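PDB 5YUQ: chintase, which probably hydrolyses the beta-1,4 linkages of chitin, as a family 18 glycoside hydrolase with a tunnel-shaped active site. Local coordinates for residues A[29-34]-A[66-71]; A[36-41]-A[84-89]. All coordinates share one frame; numbering follows the deposited sequence. Where two conformers were deposited one is given.

How the contacts relate
The chain runs through 29-34, at the end of barrel strand 24-32. It turns back as 36-41, which carries the short antiparallel strand 38-39. Helix 43-55 and strand 59-65 follow, then the loop 66-71. There contact 1 closes the first loop, joining the end of strand 24-32 to the loop after its parallel neighbour 59-65. The chain goes on through helix 73-78 to 84-89 on helix 80-97, where contact 2 closes the second loop and ties this helix to the return strand of the hairpin. The segments alternate, so the loops cross. The centres of contacts 1 and 2 lie about 10 Å apart. E31 pairs with S39, and P32 packs on F86, so the contacts touch.

Contact 1. Residues A[29-34]-A[66-71]; sequences FAEPTK and GWTGSL
F29 and G66 meet through a CH-pi contact. G66 CA sits over the centre of the F29 ring, 3.6 Å from its centroid and 12° off the normal. With CG anti to the carbonyl carbon (chi1 -75°), the F29 ring is laid across the start of the loop. The peptide bond entering F29 is cis.

The polar part is carried by E31, whose extended chain crosses T68. T68 OG1 donates to E31 OE2 at 2.8 Å and meets the syn lone pair of that carboxylate oxygen. The aliphatic part of E31 lies on G69, with E31 CG 3.7 Å from G69 CA. P32 CD rests 3.3 Å from G69 O.

One water donates to T68 O and weakly to E31 OE1. A second joins P32 O and G69 O.

G66 O accepts from both G69 N and S70 OG, which arrive from opposite faces of its plane. S70 OG lies 2.8 Å from G66 O and also hydrogen-bonds E107 N.

The contact joins strand 24-32 to the loop after its parallel neighbour 59-65, at the C-terminal end of the family 18 TIM barrel. G66 closes the S-x-G-G sequence (S63 to G66) known from this family.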
loop_
_atom_site.group_PDB
_atom_site.type_symbol
_atom_site.label_atom_id
_atom_site.label_comp_id
_atom_site.label_asym_id
_atom_site.label_seq_id
_atom_site.Cartn_x
_atom_site.Cartn_y
_atom_site.Cartn_z
ATOM N N PHE A 29 1.396 -8.392 8.846
ATOM C CA PHE A 29 1.209 -9.317 7.730
ATOM C C PHE A 29 1.401 -10.745 8.230
ATOM O O PHE A 29 2.197 -10.990 9.143
ATOM C CB PHE A 29 2.305 -9.113 6.669
ATOM C CG PHE A 29 2.139 -7.874 5.829
ATOM C CD1 PHE A 29 1.117 -7.791 4.889
ATOM C CD2 PHE A 29 3.029 -6.815 5.950
ATOM C CE1 PHE A 29 0.970 -6.652 4.113
ATOM C CE2 PHE A 29 2.890 -5.677 5.180
ATOM C CZ PHE A 29 1.852 -5.592 4.261
ATOM N N ALA A 30 0.710 -11.694 7.610
ATOM C CA ALA A 30 1.096 -13.094 7.715
ATOM C C ALA A 30 1.973 -13.357 6.501
ATOM O O ALA A 30 1.604 -12.995 5.386
ATOM C CB ALA A 30 -0.124 -13.988 7.699
ATOM N N GLU A 31 3.139 -13.961 6.711
ATOM C CA GLU A 31 4.090 -14.181 5.622
ATOM C C GLU A 31 4.184 -15.663 5.284
ATOM O O GLU A 31 4.554 -16.475 6.129
ATOM C CB GLU A 31 5.471 -13.643 6.016
ATOM C CG GLU A 31 5.503 -12.145 6.292
ATOM C CD GLU A 31 6.917 -11.609 6.471
ATOM O OE1 GLU A 31 7.810 -12.376 6.889
ATOM O OE2 GLU A 31 7.140 -10.419 6.176
ATOM N N PRO A 32 3.853 -16.026 4.039
ATOM C CA PRO A 32 3.960 -17.437 3.668
ATOM C C PRO A 32 5.404 -17.915 3.715
ATOM O O PRO A 32 6.296 -17.242 3.194
ATOM C CB PRO A 32 3.433 -17.468 2.223
ATOM C CG PRO A 32 2.584 -16.233 2.099
ATOM C CD PRO A 32 3.278 -15.206 2.960
ATOM N N THR A 33 5.629 -19.063 4.346
ATOM C CA THR A 33 6.956 -19.660 4.389
ATOM C C THR A 33 7.174 -20.562 3.185
ATOM O O THR A 33 6.259 -20.781 2.381
ATOM C CB THR A 33 7.160 -20.499 5.666
ATOM O OG1 THR A 33 6.303 -21.645 5.630
ATOM C CG2 THR A 33 6.853 -19.675 6.900
ATOM N N LYS A 34 8.386 -21.094 3.073
ATOM C CA LYS A 34 8.728 -22.007 1.989
ATOM C C LYS A 34 7.783 -23.212 1.954
ATOM O O LYS A 34 7.435 -23.707 0.876
ATOM C CB LYS A 34 10.180 -22.466 2.132
ATOM C CG LYS A 34 10.791 -23.003 0.851
ATOM C CD LYS A 34 12.291 -23.218 1.016
ATOM C CE LYS A 34 12.930 -23.696 -0.283
ATOM N NZ LYS A 34 12.794 -22.696 -1.375
ATOM N N GLY A 66 3.021 -8.956 1.716
ATOM C CA GLY A 66 3.723 -7.733 2.059
ATOM C C GLY A 66 5.107 -7.732 1.443
ATOM O O GLY A 66 5.519 -8.708 0.826
ATOM N N TRP A 67 5.817 -6.643 1.569
ATOM C CA TRP A 67 7.122 -6.533 0.939
ATOM C C TRP A 67 8.094 -7.631 1.260
ATOM O O TRP A 67 8.695 -8.138 0.400
ATOM C CB TRP A 67 7.775 -5.162 1.294
ATOM C CG TRP A 67 9.009 -4.891 0.620
ATOM C CD1 TRP A 67 10.238 -4.955 1.155
ATOM C CD2 TRP A 67 9.163 -4.450 -0.721
ATOM N NE1 TRP A 67 11.146 -4.667 0.220
ATOM C CE2 TRP A 67 10.536 -4.283 -0.923
ATOM C CE3 TRP A 67 8.293 -4.195 -1.766
ATOM C CZ2 TRP A 67 11.068 -3.907 -2.134
ATOM C CZ3 TRP A 67 8.818 -3.799 -2.966
ATOM C CH2 TRP A 67 10.225 -3.668 -3.136
ATOM N N THR A 68 8.281 -7.940 2.517
ATOM C CA THR A 68 9.251 -8.969 2.883
ATOM C C THR A 68 8.622 -10.344 3.006
ATOM O O THR A 68 9.301 -11.304 3.360
ATOM C CB THR A 68 9.987 -8.628 4.204
ATOM O OG1 THR A 68 9.041 -8.527 5.278
ATOM C CG2 THR A 68 10.723 -7.317 4.073
ATOM N N GLY A 69 7.324 -10.438 2.711
ATOM C CA GLY A 69 6.607 -11.695 2.810
ATOM C C GLY A 69 6.198 -12.285 1.472
ATOM O O GLY A 69 5.295 -13.113 1.407
ATOM N N SER A 70 6.870 -11.875 0.401
ATOM C CA SER A 70 6.468 -12.294 -0.940
ATOM C C SER A 70 7.466 -13.232 -1.612
ATOM O O SER A 70 7.324 -13.529 -2.796
ATOM C CB SER A 70 6.226 -11.064 -1.825
ATOM O OG SER A 70 5.059 -10.358 -1.397
ATOM N N LEU A 71 8.444 -13.724 -0.857
ATOM C CA LEU A 71 9.510 -14.565 -1.424
ATOM C C LEU A 71 8.982 -15.808 -2.114
ATOM O O LEU A 71 9.492 -16.211 -3.160
ATOM C CB LEU A 71 10.477 -15.016 -0.331
ATOM C CG LEU A 71 11.457 -13.992 0.227
ATOM C CD1 LEU A 71 12.221 -14.579 1.404
ATOM C CD2 LEU A 71 12.404 -13.567 -0.877
HETATM O O HOH W 1 10.806 -12.229 5.409
HETATM O O HOH W 2 6.273 -15.675 0.816
#

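Contact 2. Residues A[36-41]-A[84-89]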
loop_
_atom_site.group_PDB
_atom_site.type_symbol
_atom_site.label_atom_id
_atom_site.label_comp_id
_atom_site.label_asym_id
_atom_site.label_seq_id
_atom_site.Cartn_x
_atom_site.Cartn_y
_atom_site.Cartn_z
ATOM N N GLY A 36 4.687 -23.148 2.961
ATOM C CA GLY A 36 3.319 -22.698 2.786
ATOM C C GLY A 36 2.590 -22.468 4.093
ATOM O O GLY A 36 1.359 -22.391 4.122
ATOM N N GLU A 37 3.344 -22.370 5.180
ATOM C CA GLU A 37 2.751 -22.032 6.464
ATOM C C GLU A 37 2.672 -20.518 6.566
ATOM O O GLU A 37 3.325 -19.805 5.806
ATOM C CB GLU A 37 3.580 -22.615 7.616
ATOM C CG GLU A 37 3.570 -24.142 7.661
ATOM C CD GLU A 37 4.185 -24.702 8.925
ATOM O OE1 GLU A 37 5.420 -24.612 9.080
ATOM O OE2 GLU A 37 3.431 -25.235 9.767
ATOM N N LEU A 38 1.872 -20.026 7.505
ATOM C CA LEU A 38 1.736 -18.589 7.691
ATOM C C LEU A 38 2.484 -18.205 8.957
ATOM O O LEU A 38 2.153 -18.675 10.045
ATOM C CB LEU A 38 0.261 -18.191 7.781
ATOM C CG LEU A 38 -0.596 -18.261 6.511
ATOM C CD1 LEU A 38 0.102 -17.555 5.366
ATOM C CD2 LEU A 38 -0.940 -19.680 6.105
ATOM N N SER A 39 3.503 -17.362 8.804
ATOM C CA SER A 39 4.345 -16.959 9.928
ATOM C C SER A 39 4.475 -15.442 10.006
ATOM O O SER A 39 3.843 -14.716 9.237
ATOM C CB SER A 39 5.740 -17.576 9.786
ATOM O OG SER A 39 6.468 -16.944 8.743
ATOM N N GLY A 40 5.293 -14.967 10.941
ATOM C CA GLY A 40 5.620 -13.556 11.015
ATOM C C GLY A 40 4.613 -12.628 11.670
ATOM O O GLY A 40 4.766 -11.408 11.589
ATOM N N PHE A 41 3.586 -13.189 12.307
ATOM C CA PHE A 41 2.649 -12.367 13.060
ATOM C C PHE A 41 2.465 -12.912 14.465
ATOM O O PHE A 41 2.864 -14.041 14.764
ATOM C CB PHE A 41 1.305 -12.242 12.339
ATOM C CG PHE A 41 0.524 -13.515 12.277
ATOM C CD1 PHE A 41 0.783 -14.461 11.292
ATOM C CD2 PHE A 41 -0.482 -13.767 13.199
ATOM C CE1 PHE A 41 0.050 -15.638 11.236
ATOM C CE2 PHE A 41 -1.215 -14.935 13.146
ATOM C CZ PHE A 41 -0.953 -15.873 12.166
ATOM N N ASP A 84 -2.015 -26.705 -2.947
ATOM C CA ASP A 84 -3.090 -27.270 -2.140
ATOM C C ASP A 84 -2.798 -27.107 -0.654
ATOM O O ASP A 84 -3.693 -26.812 0.128
ATOM C CB ASP A 84 -3.307 -28.752 -2.473
ATOM C CG ASP A 84 -3.931 -28.963 -3.833
ATOM O OD1 ASP A 84 -4.465 -27.995 -4.416
ATOM O OD2 ASP A 84 -3.901 -30.111 -4.318
ATOM N N ASN A 85 -1.541 -27.296 -0.272
ATOM C CA ASN A 85 -1.167 -27.179 1.129
ATOM C C ASN A 85 -1.286 -25.735 1.617
ATOM O O ASN A 85 -1.772 -25.478 2.719
ATOM C CB ASN A 85 0.247 -27.717 1.353
ATOM C CG ASN A 85 0.664 -27.654 2.810
ATOM O OD1 ASN A 85 0.111 -28.363 3.655
ATOM N ND2 ASN A 85 1.628 -26.797 3.114
ATOM N N PHE A 86 -0.864 -24.796 0.780
ATOM C CA PHE A 86 -0.967 -23.376 1.094
ATOM C C PHE A 86 -2.441 -22.967 1.242
ATOM O O PHE A 86 -2.812 -22.288 2.202
ATOM C CB PHE A 86 -0.247 -22.571 0.010
ATOM C CG PHE A 86 -0.163 -21.101 0.282
ATOM C CD1 PHE A 86 0.206 -20.616 1.536
ATOM C CD2 PHE A 86 -0.429 -20.196 -0.730
ATOM C CE1 PHE A 86 0.298 -19.243 1.769
ATOM C CE2 PHE A 86 -0.344 -18.835 -0.512
ATOM C CZ PHE A 86 0.016 -18.350 0.742
ATOM N N VAL A 87 -3.285 -23.401 0.308
ATOM C CA VAL A 87 -4.720 -23.147 0.398
ATOM C C VAL A 87 -5.296 -23.686 1.705
ATOM O O VAL A 87 -6.048 -22.996 2.391
ATOM C CB VAL A 87 -5.491 -23.748 -0.804
ATOM C CG1 VAL A 87 -6.987 -23.734 -0.540
ATOM C CG2 VAL A 87 -5.190 -22.976 -2.067
ATOM N N SER A 88 -4.927 -24.915 2.048
ATOM C CA SER A 88 -5.410 -25.553 3.264
ATOM C C SER A 88 -4.994 -24.736 4.484
ATOM O O SER A 88 -5.784 -24.522 5.409
ATOM C CB SER A 88 -4.858 -26.983 3.358
ATOM O OG SER A 88 -5.357 -27.650 4.508
ATOM N N ASN A 89 -3.759 -24.258 4.476
ATOM C CA ASN A 89 -3.263 -23.474 5.598
ATOM C C ASN A 89 -3.953 -22.121 5.708
ATOM O O ASN A 89 -4.190 -21.629 6.810
ATOM C CB ASN A 89 -1.750 -23.296 5.502
ATOM C CG ASN A 89 -0.993 -24.563 5.835
ATOM O OD1 ASN A 89 -1.556 -25.513 6.388
ATOM N ND2 ASN A 89 0.297 -24.581 5.516
#
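N89 reaches from helix 80-97 to the backbone of G36. This joins an outer helix of the TIM barrel to the hairpin that strand 38-39 forms with strand 24-32. N89 ND2 donates to G36 O at 2.8 Å, and the N-H points almost straight at the oxygen (174°). The oxygen lies in the amide plane of N89. Seen from the acceptor, the donor stands well above the carbonyl plane and is not on a lone pair. G36 has a positive phi, a backbone shape that favours glycine.

F86 comes one turn earlier on the helix. Its CG is anti to the backbone N (chi1 -174°), which swings the ring towards the hairpin. The ring turns its edge to the carbonyl, and F86 CD1 is 3.3 Å from G36 O. The same carbonyl oxygen thus meets an amide N-H and a ring edge.

L38 crosses F86 at about a right angle and spreads its two methyls over different partners. L38 CD1 meets the ring edge at F86 CE1, 4.0 Å away. L38 CD2 lies 3.8 Å from N89 CB. F86 also packs against P32 of strand 24-32, L76 and L77 of helix 73-78, and L131 of helix 124-139, so the ring joins the hairpin and helix 80-97 to two further helices.

E37 is the outer, solvent-facing member. Its side chain crosses N89 obliquely, with the carboxylate and amide planes 45° apart. E37 CG lies 3.9 Å from N89 ND2.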